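SusD homolog (Bacteroides thetaiotaomicron, PDB 3SGH) probably binds glycans at the cell surface as a SusD-like outer-membrane lipoprotein, handing them to a partner transporter for uptake. Local coordinates at residues R198-E203 and K332-G337; P295-N300 and A380-N385; R326-L331 and R430-P435. One frame throughout, in Å; residues are numbered along the deposited sequence.

Contact 1: residues R198-E203 and K332-G337; sequences RISGVE and KGWNMG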
loop_
_atom_site.group_PDB
_atom_site.type_symbol
_atom_site.label_atom_id
_atom_site.label_comp_id
_atom_site.label_asym_id
_atom_site.label_seq_id
_atom_site.Cartn_x
_atom_site.Cartn_y
_atom_site.Cartn_z
ATOM N N ARG A 198 -10.241 5.709 -2.345
ATOM C CA ARG A 198 -10.200 4.368 -2.946
ATOM C C ARG A 198 -11.542 3.909 -3.467
ATOM O O ARG A 198 -11.597 3.219 -4.519
ATOM C CB ARG A 198 -9.649 3.356 -1.981
ATOM C CG ARG A 198 -9.466 1.996 -2.695
ATOM C CD ARG A 198 -8.456 1.195 -2.167
ATOM N NE ARG A 198 -7.168 1.853 -2.120
ATOM C CZ ARG A 198 -6.226 1.450 -1.291
ATOM N NH1 ARG A 198 -6.454 0.388 -0.500
ATOM N NH2 ARG A 198 -5.048 2.086 -1.249
ATOM N N ILE A 199 -12.614 4.257 -2.730
ATOM C CA ILE A 199 -13.984 3.923 -3.154
ATOM C C ILE A 199 -14.737 5.000 -3.971
ATOM O O ILE A 199 -15.966 4.831 -4.258
ATOM C CB ILE A 199 -14.836 3.400 -1.978
ATOM C CG1 ILE A 199 -15.162 4.500 -0.965
ATOM C CG2 ILE A 199 -14.147 2.206 -1.276
ATOM C CD1 ILE A 199 -16.456 4.169 -0.180
ATOM N N SER A 200 -13.990 6.015 -4.433
ATOM C CA SER A 200 -14.576 7.222 -4.995
ATOM C C SER A 200 -15.079 6.991 -6.410
ATOM O O SER A 200 -15.970 7.723 -6.889
ATOM C CB SER A 200 -13.604 8.389 -4.960
ATOM O OG SER A 200 -12.449 8.151 -5.731
ATOM N N GLY A 201 -14.535 5.964 -7.078
ATOM C CA GLY A 201 -14.987 5.648 -8.443
ATOM C C GLY A 201 -16.371 5.020 -8.404
ATOM O O GLY A 201 -17.289 5.374 -9.194
ATOM N N VAL A 202 -16.536 4.071 -7.484
ATOM C CA VAL A 202 -17.795 3.326 -7.381
ATOM C C VAL A 202 -18.852 4.078 -6.609
ATOM O O VAL A 202 -20.011 3.994 -6.977
ATOM C CB VAL A 202 -17.588 1.908 -6.772
ATOM C CG1 VAL A 202 -16.965 1.976 -5.350
ATOM C CG2 VAL A 202 -18.919 1.068 -6.789
ATOM N N GLU A 203 -18.464 4.852 -5.591
ATOM C CA GLU A 203 -19.404 5.675 -4.805
ATOM C C GLU A 203 -18.969 7.141 -4.669
ATOM O O GLU A 203 -18.490 7.587 -3.592
ATOM C CB GLU A 203 -19.640 5.053 -3.428
ATOM C CG GLU A 203 -20.378 3.723 -3.468
ATOM C CD GLU A 203 -20.883 3.289 -2.120
ATOM O OE1 GLU A 203 -20.188 3.574 -1.120
ATOM O OE2 GLU A 203 -21.962 2.650 -2.050
ATOM N N LYS A 332 -11.167 16.251 -8.500
ATOM C CA LYS A 332 -12.519 15.697 -8.613
ATOM C C LYS A 332 -13.600 16.776 -8.419
ATOM O O LYS A 332 -14.800 16.504 -8.524
ATOM C CB LYS A 332 -12.720 14.591 -7.587
ATOM C CG LYS A 332 -11.980 13.308 -7.862
ATOM C CD LYS A 332 -12.246 12.341 -6.702
ATOM C CE LYS A 332 -11.556 11.017 -6.866
ATOM N NZ LYS A 332 -12.037 10.285 -8.058
ATOM N N GLY A 333 -13.199 17.986 -8.058
ATOM C CA GLY A 333 -14.149 19.026 -7.696
ATOM C C GLY A 333 -14.591 19.031 -6.248
ATOM O O GLY A 333 -15.523 19.768 -5.902
ATOM N N TRP A 334 -13.930 18.252 -5.383
ATOM C CA TRP A 334 -14.273 18.217 -3.958
ATOM C C TRP A 334 -13.697 19.457 -3.264
ATOM O O TRP A 334 -12.787 20.108 -3.787
ATOM C CB TRP A 334 -13.750 16.947 -3.299
ATOM C CG TRP A 334 -14.310 15.657 -3.842
ATOM C CD1 TRP A 334 -15.297 15.473 -4.778
ATOM C CD2 TRP A 334 -13.892 14.349 -3.433
ATOM N NE1 TRP A 334 -15.506 14.121 -4.969
ATOM C CE2 TRP A 334 -14.661 13.418 -4.152
ATOM C CE3 TRP A 334 -12.938 13.886 -2.520
ATOM C CZ2 TRP A 334 -14.518 12.040 -3.971
ATOM C CZ3 TRP A 334 -12.776 12.518 -2.364
ATOM C CH2 TRP A 334 -13.569 11.613 -3.098
ATOM N N ASN A 335 -14.219 19.775 -2.082
ATOM C CA ASN A 335 -13.734 20.915 -1.350
ATOM C C ASN A 335 -12.713 20.427 -0.325
ATOM O O ASN A 335 -13.102 19.882 0.691
ATOM C CB ASN A 335 -14.920 21.627 -0.673
ATOM C CG ASN A 335 -15.996 22.083 -1.691
ATOM O OD1 ASN A 335 -17.183 21.883 -1.479
ATOM N ND2 ASN A 335 -15.579 22.657 -2.760
HETATM N N MSE A 336 -11.430 20.614 -0.624
HETATM C CA MSE A 336 -10.333 19.987 0.122
HETATM C C MSE A 336 -9.493 21.006 0.909
HETATM O O MSE A 336 -8.520 20.668 1.560
HETATM C CB MSE A 336 -9.445 19.170 -0.832
HETATM C CG MSE A 336 -10.178 17.998 -1.546
HETATM SE SE MSE A 336 -10.205 16.462 -0.477
HETATM C CE MSE A 336 -11.926 16.695 0.373
ATOM N N GLY A 337 -9.907 22.258 0.906
ATOM C CA GLY A 337 -9.141 23.281 1.632
ATOM C C GLY A 337 -7.994 23.898 0.846
ATOM O O GLY A 337 -7.129 24.570 1.422
HETATM O O HOH W 1 -14.884 10.237 -7.872
#
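K332, the first residue of 332-337, reaches S200 with the far end of its side chain. The chain is extended as far as CE and then bent at its last torsion (chi4 -63°), which brings NZ beside S200 OG. NZ lies 3.2 Å from S200 OG, a weak hydrogen bond in which the ammonium donates; CE touches the same oxygen alongside. A water completes the link: it accepts from K332 NZ at 2.9 Å and donates to S200 O at 2.9 Å, so the ammonium touches the serine side chain weakly and its backbone through water. K332 NZ also makes a long, weak ion pair with E328 OE2. S200 OG has a stronger partner in I197 O of helix 181-198. G333 follows with positive phi and closes helix 319-331 in a Schellman motif, after which W334 also faces S200. The indole meets the serine with the rim of its six-membered ring: S200 CB stands 3.7 Å from W334 CH2, near the ring plane. Over one face of the same indole lies K332 CD, 3.5 Å above the plane and offset toward the rim, so the lysine's methylenes pack on the indole while both reach the serine. W334 also rests on Q208 and A211 of helix 204-217, and M336 packs on V215 of that helix. The chemistry is thus divided: indole edge and serine methylene form a small buried apolar joint between two interhelical loops, and at its exposed side the lysine adds a polar link made partly through water.

Contact 2: residues P295-N300 and A380-N385; sequences PTVYAN and AGHTGN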
loop_
_atom_site.group_PDB
_atom_site.type_symbol
_atom_site.label_atom_id
_atom_site.label_comp_id
_atom_site.label_asym_id
_atom_site.label_seq_id
_atom_site.Cartn_x
_atom_site.Cartn_y
_atom_site.Cartn_z
ATOM N N PRO A 295 17.463 -15.708 -7.369
ATOM C CA PRO A 295 18.085 -14.780 -6.431
ATOM C C PRO A 295 19.527 -14.386 -6.743
ATOM O O PRO A 295 19.859 -13.232 -6.612
ATOM C CB PRO A 295 18.005 -15.513 -5.092
ATOM C CG PRO A 295 16.838 -16.384 -5.216
ATOM C CD PRO A 295 16.838 -16.848 -6.662
ATOM N N THR A 296 20.376 -15.346 -7.097
ATOM C CA THR A 296 21.785 -15.038 -7.284
ATOM C C THR A 296 22.032 -14.168 -8.522
ATOM O O THR A 296 22.949 -13.338 -8.524
ATOM C CB THR A 296 22.628 -16.314 -7.374
ATOM O OG1 THR A 296 22.199 -17.068 -8.524
ATOM C CG2 THR A 296 22.456 -17.144 -6.091
ATOM N N VAL A 297 21.189 -14.324 -9.528
ATOM C CA VAL A 297 21.277 -13.545 -10.779
ATOM C C VAL A 297 21.111 -12.038 -10.515
ATOM O O VAL A 297 21.822 -11.226 -11.105
ATOM C CB VAL A 297 20.231 -14.074 -11.809
ATOM C CG1 VAL A 297 20.043 -13.140 -12.977
ATOM C CG2 VAL A 297 20.671 -15.507 -12.273
ATOM N N TYR A 298 20.197 -11.709 -9.594
ATOM C CA TYR A 298 19.825 -10.343 -9.302
ATOM C C TYR A 298 20.462 -9.790 -8.027
ATOM O O TYR A 298 20.150 -8.688 -7.573
ATOM C CB TYR A 298 18.308 -10.232 -9.295
ATOM C CG TYR A 298 17.706 -10.362 -10.701
ATOM C CD1 TYR A 298 18.053 -9.449 -11.721
ATOM C CD2 TYR A 298 16.811 -11.363 -11.006
ATOM C CE1 TYR A 298 17.502 -9.562 -13.010
ATOM C CE2 TYR A 298 16.249 -11.485 -12.310
ATOM C CZ TYR A 298 16.605 -10.560 -13.295
ATOM O OH TYR A 298 16.007 -10.654 -14.566
ATOM N N ALA A 299 21.408 -10.526 -7.464
ATOM C CA ALA A 299 21.976 -10.164 -6.169
ATOM C C ALA A 299 22.590 -8.759 -6.161
ATOM O O ALA A 299 22.519 -8.062 -5.155
ATOM C CB ALA A 299 23.025 -11.246 -5.695
ATOM N N ASN A 300 23.206 -8.348 -7.265
ATOM C CA ASN A 300 23.906 -7.065 -7.338
ATOM C C ASN A 300 23.189 -5.944 -8.109
ATOM O O ASN A 300 23.802 -4.921 -8.415
ATOM C CB ASN A 300 25.313 -7.295 -7.904
ATOM C CG ASN A 300 26.072 -8.329 -7.124
ATOM O OD1 ASN A 300 26.064 -8.302 -5.904
ATOM N ND2 ASN A 300 26.715 -9.256 -7.817
ATOM N N ALA A 380 24.084 -10.791 -19.193
ATOM C CA ALA A 380 23.918 -11.092 -20.600
ATOM C C ALA A 380 22.633 -11.885 -20.850
ATOM O O ALA A 380 22.185 -12.697 -20.033
ATOM C CB ALA A 380 25.150 -11.875 -21.149
ATOM N N GLY A 381 22.050 -11.647 -22.004
ATOM C CA GLY A 381 20.872 -12.411 -22.411
ATOM C C GLY A 381 19.590 -11.978 -21.701
ATOM O O GLY A 381 18.643 -12.748 -21.638
ATOM N N HIS A 382 19.547 -10.744 -21.183
ATOM C CA HIS A 382 18.378 -10.268 -20.428
ATOM C C HIS A 382 17.555 -9.212 -21.164
ATOM O O HIS A 382 16.663 -8.589 -20.547
ATOM C CB HIS A 382 18.788 -9.681 -19.067
ATOM C CG HIS A 382 18.914 -10.690 -17.964
ATOM N ND1 HIS A 382 18.580 -10.395 -16.657
ATOM C CD2 HIS A 382 19.382 -11.966 -17.953
ATOM C CE1 HIS A 382 18.802 -11.460 -15.899
ATOM N NE2 HIS A 382 19.248 -12.442 -16.666
ATOM N N THR A 383 17.868 -8.942 -22.441
ATOM C CA THR A 383 17.160 -7.863 -23.146
ATOM C C THR A 383 15.672 -8.119 -23.370
ATOM O O THR A 383 14.960 -7.188 -23.693
ATOM C CB THR A 383 17.809 -7.444 -24.477
ATOM O OG1 THR A 383 17.611 -8.483 -25.447
ATOM C CG2 THR A 383 19.285 -7.114 -24.275
ATOM N N GLY A 384 15.205 -9.344 -23.163
ATOM C CA GLY A 384 13.779 -9.648 -23.149
ATOM C C GLY A 384 13.048 -9.034 -21.955
ATOM O O GLY A 384 11.809 -9.004 -21.933
ATOM N N ASN A 385 13.818 -8.493 -20.999
ATOM C CA ASN A 385 13.275 -7.739 -19.893
ATOM C C ASN A 385 13.110 -6.259 -20.189
ATOM O O ASN A 385 12.481 -5.550 -19.400
ATOM C CB ASN A 385 14.155 -7.923 -18.640
ATOM C CG ASN A 385 14.109 -9.326 -18.137
ATOM O OD1 ASN A 385 13.043 -9.951 -18.161
ATOM N ND2 ASN A 385 15.208 -9.820 -17.650
#
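Ring packing dominates where Y298 and V297 meet H382. The tyrosine and imidazole come from opposite directions and pack obliquely, their centroids 5.4 Å apart and their planes at 62°. The imidazole leads with CE1, which lies 3.5 Å from Y298 CZ, while Y298 CE1 sits in the plane of the imidazole at its edge. V297 completes the apolar side. Its CG1 is anti to the backbone N (chi1 167°), which brings this methyl to the rim of the imidazole, 3.6 Å from H382 CE1. The same methyl lies over the centre of the Y298 ring, 4.0 Å above its plane, and so touches the tyrosine face and the imidazole edge at once.

Polar groups gather at the phenol end. Y298 OH stands 3.3 Å from H382 ND1 and equally 3.3 Å from N385 ND2, with the amide plane turned 51° from the phenol ring. The firm bonds of all three side chains go to neighbouring loops. D376 orients the imidazole through ND1; E291 and D376 at ND2 and A290 N at OD1 together fix the amide of N385, and E291 also takes the phenol.

Backbone geometry shapes each side separately. N385 N bonds to H382 O at 2.9 Å in a short 3-10 turn, and T296 to A299 form a type I beta turn, its closing bond weak, that presents V297 and Y298. The arrangement is a loop-to-loop junction, an aromatic and polar cluster joining the loop from helix 267-270 to strand 314-317 with the loop from helix 360-364 to helix 403-417.

Contact 3: residues R326-L331 and R430-P435; sequences RAEGAL and RRTGYP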
loop_
_atom_site.group_PDB
_atom_site.type_symbol
_atom_site.label_atom_id
_atom_site.label_comp_id
_atom_site.label_asym_id
_atom_site.label_seq_id
_atom_site.Cartn_x
_atom_site.Cartn_y
_atom_site.Cartn_z
ATOM N N ARG A 326 -5.548 14.871 -1.120
ATOM C CA ARG A 326 -6.268 16.140 -1.265
ATOM C C ARG A 326 -6.106 16.716 -2.668
ATOM O O ARG A 326 -7.038 17.306 -3.203
ATOM C CB ARG A 326 -5.830 17.154 -0.170
ATOM C CG ARG A 326 -6.389 16.776 1.201
ATOM C CD ARG A 326 -5.960 17.728 2.291
ATOM N NE ARG A 326 -4.545 17.593 2.578
ATOM C CZ ARG A 326 -3.866 18.365 3.422
ATOM N NH1 ARG A 326 -4.481 19.338 4.088
ATOM N NH2 ARG A 326 -2.581 18.156 3.623
ATOM N N ALA A 327 -4.951 16.531 -3.295
ATOM C CA ALA A 327 -4.765 17.013 -4.659
ATOM C C ALA A 327 -5.758 16.316 -5.574
ATOM O O ALA A 327 -6.410 16.957 -6.369
ATOM C CB ALA A 327 -3.313 16.788 -5.137
ATOM N N GLU A 328 -5.865 14.978 -5.453
ATOM C CA GLU A 328 -6.796 14.217 -6.260
ATOM C C GLU A 328 -8.239 14.649 -5.960
ATOM O O GLU A 328 -9.014 14.814 -6.872
ATOM C CB GLU A 328 -6.619 12.688 -6.111
ATOM C CG GLU A 328 -7.589 11.968 -7.049
ATOM C CD GLU A 328 -7.418 10.464 -7.148
ATOM O OE1 GLU A 328 -6.647 9.868 -6.368
ATOM O OE2 GLU A 328 -8.117 9.892 -8.046
ATOM N N GLY A 329 -8.585 14.794 -4.682
ATOM C CA GLY A 329 -9.896 15.267 -4.297
ATOM C C GLY A 329 -10.191 16.605 -4.963
ATOM O O GLY A 329 -11.288 16.810 -5.492
ATOM N N ALA A 330 -9.208 17.491 -4.998
ATOM C CA ALA A 330 -9.414 18.784 -5.663
ATOM C C ALA A 330 -9.683 18.642 -7.160
ATOM O O ALA A 330 -10.563 19.344 -7.710
ATOM C CB ALA A 330 -8.209 19.748 -5.363
ATOM N N LEU A 331 -8.946 17.757 -7.828
ATOM C CA LEU A 331 -9.194 17.433 -9.250
ATOM C C LEU A 331 -10.618 16.922 -9.506
ATOM O O LEU A 331 -11.207 17.148 -10.584
ATOM C CB LEU A 331 -8.201 16.391 -9.741
ATOM C CG LEU A 331 -6.738 16.889 -9.859
ATOM C CD1 LEU A 331 -5.940 15.711 -10.403
ATOM C CD2 LEU A 331 -6.658 18.112 -10.781
ATOM N N ARG A 430 -5.352 -0.064 -10.280
ATOM C CA ARG A 430 -6.599 -0.798 -10.487
ATOM C C ARG A 430 -7.773 0.176 -10.513
ATOM O O ARG A 430 -8.757 -0.050 -11.219
ATOM C CB ARG A 430 -6.801 -1.856 -9.393
ATOM C CG ARG A 430 -5.940 -3.075 -9.605
ATOM C CD ARG A 430 -6.198 -4.159 -8.516
ATOM N NE ARG A 430 -5.662 -3.750 -7.241
ATOM C CZ ARG A 430 -6.045 -4.225 -6.059
ATOM N NH1 ARG A 430 -6.921 -5.205 -6.006
ATOM N NH2 ARG A 430 -5.536 -3.719 -4.932
ATOM N N ARG A 431 -7.628 1.299 -9.791
ATOM C CA ARG A 431 -8.726 2.274 -9.703
ATOM C C ARG A 431 -8.771 3.228 -10.897
ATOM O O ARG A 431 -9.863 3.630 -11.310
ATOM C CB ARG A 431 -8.627 3.058 -8.366
ATOM C CG ARG A 431 -9.759 4.062 -8.096
ATOM C CD ARG A 431 -9.682 4.629 -6.715
ATOM N NE ARG A 431 -8.394 5.268 -6.424
ATOM C CZ ARG A 431 -8.052 6.523 -6.746
ATOM N NH1 ARG A 431 -8.913 7.312 -7.362
ATOM N NH2 ARG A 431 -6.831 6.973 -6.460
ATOM N N THR A 432 -7.596 3.640 -11.410
ATOM C CA THR A 432 -7.515 4.773 -12.351
ATOM C C THR A 432 -6.692 4.529 -13.627
ATOM O O THR A 432 -6.782 5.327 -14.586
ATOM C CB THR A 432 -6.836 6.013 -11.700
ATOM O OG1 THR A 432 -5.444 5.736 -11.479
ATOM C CG2 THR A 432 -7.486 6.375 -10.368
ATOM N N GLY A 433 -5.891 3.477 -13.641
ATOM C CA GLY A 433 -4.878 3.245 -14.671
ATOM C C GLY A 433 -3.513 3.902 -14.449
ATOM O O GLY A 433 -2.595 3.695 -15.269
ATOM N N TYR A 434 -3.392 4.676 -13.363
ATOM C CA TYR A 434 -2.164 5.363 -13.020
ATOM C C TYR A 434 -1.759 5.009 -11.585
ATOM O O TYR A 434 -2.610 4.820 -10.741
ATOM C CB TYR A 434 -2.351 6.895 -13.096
ATOM C CG TYR A 434 -3.048 7.401 -14.323
ATOM C CD1 TYR A 434 -2.549 7.112 -15.578
ATOM C CD2 TYR A 434 -4.176 8.212 -14.229
ATOM C CE1 TYR A 434 -3.167 7.561 -16.730
ATOM C CE2 TYR A 434 -4.840 8.678 -15.407
ATOM C CZ TYR A 434 -4.315 8.340 -16.640
ATOM O OH TYR A 434 -4.870 8.760 -17.828
ATOM N N PRO A 435 -0.449 4.960 -11.279
ATOM C CA PRO A 435 0.662 5.026 -12.213
ATOM C C PRO A 435 0.688 3.810 -13.168
ATOM O O PRO A 435 0.084 2.770 -12.872
ATOM C CB PRO A 435 1.864 4.993 -11.275
ATOM C CG PRO A 435 1.412 4.092 -10.167
ATOM C CD PRO A 435 0.002 4.572 -9.935
#
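E328 and R431 meet in an end-on, two-pronged salt bridge that carries nearly all of this contact. Each carboxylate oxygen takes one terminal nitrogen. R431 NH1 donates to E328 OE2 at 2.8 Å along an almost straight line (177°), and the oxygen lies in the guanidinium plane. The second prong is more bent: R431 NH2 reaches E328 OE1 at 2.9 Å, with the acceptor tilted out of that plane. OE1 uses its syn lone pair, whereas OE2 is met on the syn side but out of the carboxylate plane, and the two flat groups are twisted 38° apart. The glutamate reaches out with its chain extended beyond CG, whereas the arginine arrives bent at chi3 (56°), which swings its terminal nitrogens toward helix 319-331. A second acid, D428, bridges to R431 NH2, so NH2 is shared by two carboxylates; this probably stabilises the guanidinium charge in a buried setting. I197 of helix 181-198 touches both partners, and L407 and L411 of helix 403-417 pack on E328.

T432 is the loose part: its CG2 comes no nearer than 4.3 Å to E328 OE2. Within 430-435 the same methyl lies 3.4 Å above one face of the R431 guanidinium, toward the rim. T432 OG1 accepts from Y434 N at 3.0 Å in an ST turn and also bonds to D428 O, while G433, with positive phi, leads the chain to partly exposed Y434. Thus a single buried ion pair joins helices 319-331 and 424-432, an interhelical bridge within the alpha-alpha superhelix of this SusD-like protein.

Contacts 1 and 3 are neighbours, their centres 9 Å apart, and share elements: 326-331 is the last part of the helix that 332-337 follows, and W334 N probably bonds to G329 O. In addition, R198 O packs against R431 CD. Contact 3, its centre about 15 Å from the centre of the chain, is the most interior and relies on a direct ion pair between helices. Contact 1 joins loops at helix ends through a buried tryptophan and serine, with an exposed lysine and a water at its margin. Contact 2 lies about 42 Å from contact 1, centre to centre, across the chain's centre; it joins long loops through rings and a polar cluster, its touching residues mostly buried.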